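Local coordinates for protein alpha-galactosidase 1 (Saccharomyces cerevisiae, PDB 3LRK) that hydrolyses terminal, non-reducing alpha-D-galactose residues from alpha-galactosides such as galactose oligosaccharides, galactomannans and galactolipids, at residues 57-62 and 408-413; 310-315 and 462-467; 352-357 and 438-443. The protein carries 1 engineered substitution. All coordinates share one frame; numbering follows the deposited sequence.

How a carbohydrate-cleaving barrel is joined to its C-terminal beta domain can be followed through these three contacts. Interactions 1 and 2 each pair a barrel-region segment with one much later, whereas interaction 3 lies within the C-terminal part. Both its segments fall between 310-315 and 462-467, and strands 355-361 and 461-469 are neighbours in one antiparallel sheet, so interactions 2 and 3 touch, centres about 6 Å apart. Interaction 1 lies apart without touching them, its centre about 23 Å from that of interaction 2 and about 26 Å from that of interaction 3; its segments alternate with theirs, 57-62 coming first and 408-413 between 352-357 and 438-443. The later chain thus reaches the barrel at separate places.

Interaction 1: 57-62 and 408-413; sequences SDLGLK and AILGRN
Two helix ends, each closed by a Schellman motif, meet where Leu59 packs against Ile409 and Leu410. One helix, 46-58, belongs to the TIM barrel and leads from strand 32-35 towards strand 68-70; the other, 403-410, comes from the C-terminal part of the chain, so the contact ties barrel to C-terminal region by apolar packing. Leu59 does the work on the barrel side with both of its methyl groups. With CG anti to the carbonyl carbon (chi1 -62°), the branch end is brought nearer the other helix than the direction of the CB alone would suggest. CD2 lodges against two residues at once, 3.9 Å from Ile409 CG2 and 3.9 Å from Leu410 CD2, while CD1 of Leu59 lies 4.0 Å from that same Leu410 CD2. Ile409 offers its short branch here, CG2 rather than the longer CG1 arm. The side chains run at a slant to one another, and the contact is made by their methyl ends. Tyr304 of helix 301-307 closes in beside them, touching both Ile409 and Leu410, and its OH hydrogen-bonds to Leu59 O. Gly60, with positive phi, sends its N back to Ser57 O, and Arg412 takes the equivalent place in the second helix, its own N reaching Ile409 O. Leu410 O is held by the guanidinium of Arg55. Beyond the apolar patch, Lys62 NZ donates to Ser57 OG at 3.1 Å.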
# COMPACT_ATOMS: atom_id res chain seq x y z
N SER A 57 -3.61 -46.40 0.06
CA SER A 57 -2.69 -47.50 0.28
C SER A 57 -2.69 -48.48 -0.92
O SER A 57 -1.64 -48.77 -1.50
CB SER A 57 -3.02 -48.24 1.58
OG SER A 57 -1.99 -49.16 1.91
N ASP A 58 -3.88 -48.97 -1.28
CA ASP A 58 -4.01 -50.01 -2.32
C ASP A 58 -3.57 -49.54 -3.71
O ASP A 58 -3.02 -50.33 -4.48
CB ASP A 58 -5.43 -50.59 -2.36
CG ASP A 58 -5.80 -51.37 -1.11
OD1 ASP A 58 -4.89 -51.82 -0.37
OD2 ASP A 58 -7.01 -51.55 -0.87
N LEU A 59 -3.79 -48.26 -4.01
CA LEU A 59 -3.31 -47.67 -5.27
C LEU A 59 -1.79 -47.46 -5.30
O LEU A 59 -1.24 -47.05 -6.32
CB LEU A 59 -4.04 -46.35 -5.59
CG LEU A 59 -5.56 -46.41 -5.83
CD1 LEU A 59 -6.12 -45.00 -6.03
CD2 LEU A 59 -5.94 -47.33 -7.01
N GLY A 60 -1.12 -47.74 -4.19
CA GLY A 60 0.34 -47.62 -4.11
C GLY A 60 0.77 -46.17 -3.98
O GLY A 60 1.95 -45.86 -4.09
N LEU A 61 -0.19 -45.28 -3.75
CA LEU A 61 0.08 -43.85 -3.59
C LEU A 61 0.70 -43.53 -2.23
O LEU A 61 1.57 -42.66 -2.13
CB LEU A 61 -1.18 -43.02 -3.85
CG LEU A 61 -1.61 -42.94 -5.32
CD1 LEU A 61 -2.90 -42.15 -5.46
CD2 LEU A 61 -0.51 -42.35 -6.20
N LYS A 62 0.26 -44.25 -1.20
CA LYS A 62 0.86 -44.15 0.14
C LYS A 62 2.37 -44.38 0.08
O LYS A 62 3.16 -43.59 0.61
CB LYS A 62 0.21 -45.13 1.11
CG LYS A 62 0.80 -45.11 2.53
CD LYS A 62 0.28 -46.28 3.39
CE LYS A 62 1.05 -47.57 3.11
NZ LYS A 62 0.42 -48.75 3.76
N ALA A 408 -7.01 -50.13 -15.34
CA ALA A 408 -6.95 -51.47 -14.76
C ALA A 408 -6.71 -51.43 -13.25
O ALA A 408 -7.41 -52.10 -12.49
CB ALA A 408 -5.88 -52.32 -15.44
N ILE A 409 -5.72 -50.64 -12.83
CA ILE A 409 -5.40 -50.51 -11.40
C ILE A 409 -6.59 -49.93 -10.62
O ILE A 409 -6.97 -50.47 -9.58
CB ILE A 409 -4.12 -49.68 -11.14
CG1 ILE A 409 -2.88 -50.42 -11.66
CG2 ILE A 409 -3.96 -49.38 -9.64
CD1 ILE A 409 -1.68 -49.52 -11.93
N LEU A 410 -7.16 -48.84 -11.13
CA LEU A 410 -8.31 -48.20 -10.48
C LEU A 410 -9.54 -49.09 -10.39
O LEU A 410 -10.31 -48.99 -9.44
CB LEU A 410 -8.68 -46.89 -11.19
CG LEU A 410 -7.69 -45.74 -11.06
CD1 LEU A 410 -7.97 -44.72 -12.15
CD2 LEU A 410 -7.72 -45.10 -9.67
N GLY A 411 -9.72 -49.96 -11.39
CA GLY A 411 -10.85 -50.90 -11.42
C GLY A 411 -10.61 -52.18 -10.63
O GLY A 411 -11.42 -53.11 -10.68
N ARG A 412 -9.48 -52.22 -9.92
CA ARG A 412 -9.05 -53.35 -9.08
C ARG A 412 -8.84 -54.65 -9.87
O ARG A 412 -9.03 -55.75 -9.35
CB ARG A 412 -10.01 -53.57 -7.90
CG ARG A 412 -10.29 -52.33 -7.07
CD ARG A 412 -11.50 -52.53 -6.18
NE ARG A 412 -12.35 -51.34 -6.16
CZ ARG A 412 -12.23 -50.34 -5.29
NH1 ARG A 412 -11.29 -50.36 -4.36
NH2 ARG A 412 -13.06 -49.30 -5.36
N ASN A 413 -8.44 -54.52 -11.13
CA ASN A 413 -8.11 -55.67 -11.96
C ASN A 413 -6.60 -55.91 -12.04
O ASN A 413 -6.15 -57.03 -12.32
CB ASN A 413 -8.73 -55.52 -13.36
CG ASN A 413 -10.25 -55.70 -13.34
OD1 ASN A 413 -10.77 -56.73 -12.91
ND2 ASN A 413 -10.98 -54.68 -13.81

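Interaction 2: 310-315 and 462-467; sequences ASVIAI and IAFYRL
Val312 and Ile315, from one side of helix 310-316, meet Phe464 and Arg466 of strand 461-469. Val312 CG2 sits at the edge of the Phe464 ring, near its plane, 4.0 Å from Phe464 CD2; CG1 is equally close to CE2 of that ring. Ile315 approaches the ring more loosely and obliquely, CG1 being 4.4 Å from Phe464 CE2. Its CD1 then turns to the next inward-facing residue of the strand, 3.7 Å from Arg466 NH1, the two side chains sliding past each other in opposite directions. Phe464 and Arg466 alternate with residues such as Tyr465, whose CB points away, as expected in a strand. This strand belongs to the antiparallel sheet of the C-terminal domain, and the helix lies in the barrel region; the axes of segments 310-315 and 462-467 cross at 67°, and the packing is part of the seam between the two. Arg466 is extended from CG to NE, which carries its guanidinium out beside the helix. There NH1 donates to two waters, one bonded to Ser311 O at 2.9 Å and the other to Ala314 O at 2.9 Å. The guanidinium's main partner is Asp354, whose OD2 forms a salt bridge with NE, and NH2 hydrogen-bonds to Asn352 OD1. Farther out, Phe280 and Ala284 of helix 273-285 press on Val312.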
# COMPACT_ATOMS: atom_id res chain seq x y z
N ALA A 310 6.50 -40.76 -10.61
CA ALA A 310 7.65 -40.82 -9.71
C ALA A 310 8.73 -39.79 -10.03
O ALA A 310 9.32 -39.22 -9.12
CB ALA A 310 8.24 -42.22 -9.69
N SER A 311 8.95 -39.56 -11.32
CA SER A 311 9.96 -38.63 -11.82
C SER A 311 9.70 -37.19 -11.36
O SER A 311 10.63 -36.44 -11.03
CB SER A 311 9.92 -38.66 -13.35
OG SER A 311 11.20 -38.37 -13.87
N VAL A 312 8.43 -36.82 -11.35
CA VAL A 312 8.04 -35.47 -10.96
C VAL A 312 8.05 -35.30 -9.43
O VAL A 312 8.50 -34.27 -8.92
CB VAL A 312 6.68 -35.08 -11.60
CG1 VAL A 312 6.17 -33.74 -11.07
CG2 VAL A 312 6.81 -35.03 -13.13
N ILE A 313 7.58 -36.32 -8.71
CA ILE A 313 7.65 -36.36 -7.24
C ILE A 313 9.10 -36.28 -6.74
O ILE A 313 9.38 -35.61 -5.73
CB ILE A 313 6.94 -37.61 -6.67
CG1 ILE A 313 5.46 -37.63 -7.06
CG2 ILE A 313 7.10 -37.69 -5.13
CD1 ILE A 313 4.73 -38.96 -6.75
N ALA A 314 10.02 -36.93 -7.46
CA ALA A 314 11.43 -36.90 -7.09
C ALA A 314 12.01 -35.47 -7.13
O ALA A 314 12.88 -35.15 -6.33
CB ALA A 314 12.23 -37.84 -8.00
N ILE A 315 11.52 -34.64 -8.05
CA ILE A 315 11.85 -33.21 -8.09
C ILE A 315 11.40 -32.52 -6.80
O ILE A 315 12.18 -31.82 -6.17
CB ILE A 315 11.21 -32.48 -9.31
CG1 ILE A 315 11.72 -33.06 -10.64
CG2 ILE A 315 11.44 -30.94 -9.24
CD1 ILE A 315 13.25 -33.04 -10.81
N ILE A 462 3.03 -28.06 -20.72
CA ILE A 462 4.38 -27.93 -20.20
C ILE A 462 5.37 -28.89 -20.86
O ILE A 462 5.03 -30.03 -21.19
CB ILE A 462 4.38 -28.10 -18.62
CG1 ILE A 462 5.68 -27.58 -18.00
CG2 ILE A 462 4.04 -29.54 -18.17
CD1 ILE A 462 5.70 -27.58 -16.45
N ALA A 463 6.59 -28.40 -21.08
CA ALA A 463 7.74 -29.27 -21.28
C ALA A 463 8.54 -29.26 -19.99
O ALA A 463 9.06 -28.22 -19.56
CB ALA A 463 8.59 -28.80 -22.46
N PHE A 464 8.63 -30.42 -19.35
CA PHE A 464 9.24 -30.52 -18.03
C PHE A 464 10.46 -31.45 -18.08
O PHE A 464 10.32 -32.66 -18.27
CB PHE A 464 8.19 -31.03 -17.04
CG PHE A 464 8.48 -30.72 -15.59
CD1 PHE A 464 8.85 -29.43 -15.19
CD2 PHE A 464 8.34 -31.70 -14.62
CE1 PHE A 464 9.10 -29.15 -13.86
CE2 PHE A 464 8.59 -31.42 -13.27
CZ PHE A 464 8.96 -30.14 -12.90
N TYR A 465 11.65 -30.87 -17.93
CA TYR A 465 12.91 -31.60 -18.13
C TYR A 465 13.83 -31.68 -16.92
O TYR A 465 13.89 -30.76 -16.10
CB TYR A 465 13.75 -30.98 -19.25
CG TYR A 465 13.06 -30.81 -20.58
CD1 TYR A 465 12.98 -29.56 -21.17
CD2 TYR A 465 12.51 -31.90 -21.25
CE1 TYR A 465 12.37 -29.38 -22.41
CE2 TYR A 465 11.88 -31.74 -22.48
CZ TYR A 465 11.83 -30.47 -23.05
OH TYR A 465 11.22 -30.28 -24.27
N ARG A 466 14.59 -32.77 -16.86
CA ARG A 466 15.74 -32.87 -15.99
C ARG A 466 17.00 -32.90 -16.86
O ARG A 466 17.12 -33.74 -17.75
CB ARG A 466 15.66 -34.10 -15.08
CG ARG A 466 16.72 -34.13 -13.99
CD ARG A 466 16.44 -35.19 -12.93
NE ARG A 466 17.47 -35.12 -11.89
CZ ARG A 466 17.24 -35.25 -10.58
NH1 ARG A 466 16.01 -35.45 -10.13
NH2 ARG A 466 18.25 -35.15 -9.72
N LEU A 467 17.92 -31.97 -16.61
CA LEU A 467 19.21 -31.93 -17.31
C LEU A 467 20.30 -32.58 -16.48
O LEU A 467 20.42 -32.31 -15.28
CB LEU A 467 19.62 -30.49 -17.68
CG LEU A 467 18.80 -29.63 -18.67
CD1 LEU A 467 19.70 -28.66 -19.42
CD2 LEU A 467 17.99 -30.44 -19.66
O HOH W 1 13.49 -36.53 -11.31
O HOH W 2 15.40 -34.48 -7.50

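Interaction 3: 352-357 and 438-443; sequences NGDQVV and RLFGQK
The Phe440 ring is met at its edge, near its plane, by Asp354 OD2 and Asn352 ND2, while Arg468 makes a cation-pi contact with the ring. The two polar groups belong to an Asx turn in the loop between strands 342-349 and 355-361, a hairpin of the C-terminal beta domain, and Phe440 lies in the weakly bonded helical turn that precedes Gly441. OD2 of Asp354 lies 3.4 Å from Phe440 CE2; a carboxylate oxygen there faces the slightly positive rim of hydrogens, which probably favours the approach. The carboxylate is turned 67° from the ring plane. The amide of Asn352 lies much flatter, 21° from the ring, with ND2 4.1 Å from Phe440 CZ. Asn352 reaches this place because its CG stands between the backbone N and the carbonyl carbon (chi1 75°), a conformation that folds the amide back over its own turn. OD1 of Asn352 then accepts from Asp354 N at 3.0 Å, with the donor standing well above the carbonyl plane, and also from Arg466 NH2. Across the same turn ND2 makes only a weak bond to Asp354 OD2. Leu432 of helix 428-433 also packs on Phe440, and Gly441, at positive phi, turns the chain into strand 442-447. The carboxylate is gripped more firmly from strand 461-469: Asp354 OD2 takes salt bridges from both Arg466 NE and Arg468 NE.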
# COMPACT_ATOMS: atom_id res chain seq x y z
N ASN A 352 21.83 -33.48 -6.65
CA ASN A 352 22.87 -34.31 -7.30
C ASN A 352 23.66 -33.59 -8.40
O ASN A 352 24.55 -34.19 -9.03
CB ASN A 352 22.28 -35.63 -7.82
CG ASN A 352 21.46 -35.46 -9.10
OD1 ASN A 352 21.04 -34.36 -9.45
ND2 ASN A 352 21.20 -36.57 -9.79
N GLY A 353 23.33 -32.32 -8.63
CA GLY A 353 24.01 -31.51 -9.64
C GLY A 353 23.22 -31.32 -10.92
O GLY A 353 23.63 -30.54 -11.78
N ASP A 354 22.10 -32.03 -11.06
CA ASP A 354 21.23 -31.88 -12.21
C ASP A 354 20.46 -30.54 -12.13
O ASP A 354 20.55 -29.83 -11.14
CB ASP A 354 20.24 -33.06 -12.31
CG ASP A 354 20.94 -34.41 -12.52
OD1 ASP A 354 22.16 -34.44 -12.83
OD2 ASP A 354 20.26 -35.45 -12.39
N GLN A 355 19.73 -30.21 -13.19
CA GLN A 355 18.90 -29.00 -13.26
C GLN A 355 17.50 -29.38 -13.72
O GLN A 355 17.36 -30.20 -14.62
CB GLN A 355 19.52 -27.99 -14.24
CG GLN A 355 19.01 -26.53 -14.12
CD GLN A 355 19.59 -25.77 -12.91
OE1 GLN A 355 19.17 -24.65 -12.62
NE2 GLN A 355 20.55 -26.38 -12.23
N VAL A 356 16.47 -28.79 -13.10
CA VAL A 356 15.09 -28.96 -13.59
C VAL A 356 14.74 -27.74 -14.41
O VAL A 356 14.96 -26.61 -13.98
CB VAL A 356 13.99 -29.01 -12.49
CG1 VAL A 356 12.82 -29.92 -12.92
CG2 VAL A 356 14.52 -29.41 -11.17
N VAL A 357 14.16 -27.98 -15.59
CA VAL A 357 13.76 -26.91 -16.49
C VAL A 357 12.29 -27.09 -16.83
O VAL A 357 11.83 -28.21 -17.10
CB VAL A 357 14.65 -26.89 -17.76
CG1 VAL A 357 14.28 -25.71 -18.66
CG2 VAL A 357 16.11 -26.81 -17.38
N ARG A 438 13.05 -45.03 -13.49
CA ARG A 438 11.72 -44.55 -13.14
C ARG A 438 11.71 -43.13 -12.56
O ARG A 438 10.68 -42.45 -12.58
CB ARG A 438 11.02 -45.53 -12.20
CG ARG A 438 10.80 -46.90 -12.81
CD ARG A 438 10.06 -47.85 -11.87
NE ARG A 438 10.73 -48.03 -10.58
CZ ARG A 438 11.79 -48.81 -10.37
NH1 ARG A 438 12.35 -49.48 -11.38
NH2 ARG A 438 12.31 -48.91 -9.15
N LEU A 439 12.87 -42.68 -12.06
CA LEU A 439 12.97 -41.35 -11.43
C LEU A 439 13.55 -40.26 -12.33
O LEU A 439 13.57 -39.09 -11.96
CB LEU A 439 13.76 -41.43 -10.11
CG LEU A 439 13.34 -42.44 -9.03
CD1 LEU A 439 14.20 -42.25 -7.80
CD2 LEU A 439 11.86 -42.33 -8.68
N PHE A 440 14.04 -40.63 -13.51
CA PHE A 440 14.68 -39.66 -14.41
C PHE A 440 13.90 -39.38 -15.69
O PHE A 440 14.16 -38.38 -16.37
CB PHE A 440 16.12 -40.09 -14.74
CG PHE A 440 17.09 -39.88 -13.61
CD1 PHE A 440 17.45 -40.94 -12.78
CD2 PHE A 440 17.63 -38.62 -13.37
CE1 PHE A 440 18.33 -40.75 -11.73
CE2 PHE A 440 18.51 -38.41 -12.31
CZ PHE A 440 18.87 -39.49 -11.49
N GLY A 441 12.94 -40.24 -15.99
CA GLY A 441 12.25 -40.20 -17.28
C GLY A 441 13.16 -40.75 -18.37
O GLY A 441 14.02 -41.60 -18.10
N GLN A 442 12.99 -40.25 -19.58
CA GLN A 442 13.72 -40.75 -20.74
C GLN A 442 14.61 -39.67 -21.36
O GLN A 442 14.15 -38.56 -21.60
CB GLN A 442 12.74 -41.28 -21.78
CG GLN A 442 13.37 -42.01 -22.96
CD GLN A 442 13.32 -43.53 -22.84
OE1 GLN A 442 13.15 -44.09 -21.74
NE2 GLN A 442 13.46 -44.21 -23.97
N LYS A 443 15.87 -40.03 -21.62
CA LYS A 443 16.78 -39.17 -22.36
C LYS A 443 16.27 -39.02 -23.80
O LYS A 443 15.99 -40.01 -24.48
CB LYS A 443 18.20 -39.74 -22.34
CG LYS A 443 19.24 -38.84 -23.01
CD LYS A 443 20.62 -39.45 -22.98
CE LYS A 443 21.47 -38.94 -24.12
NZ LYS A 443 22.85 -39.50 -24.03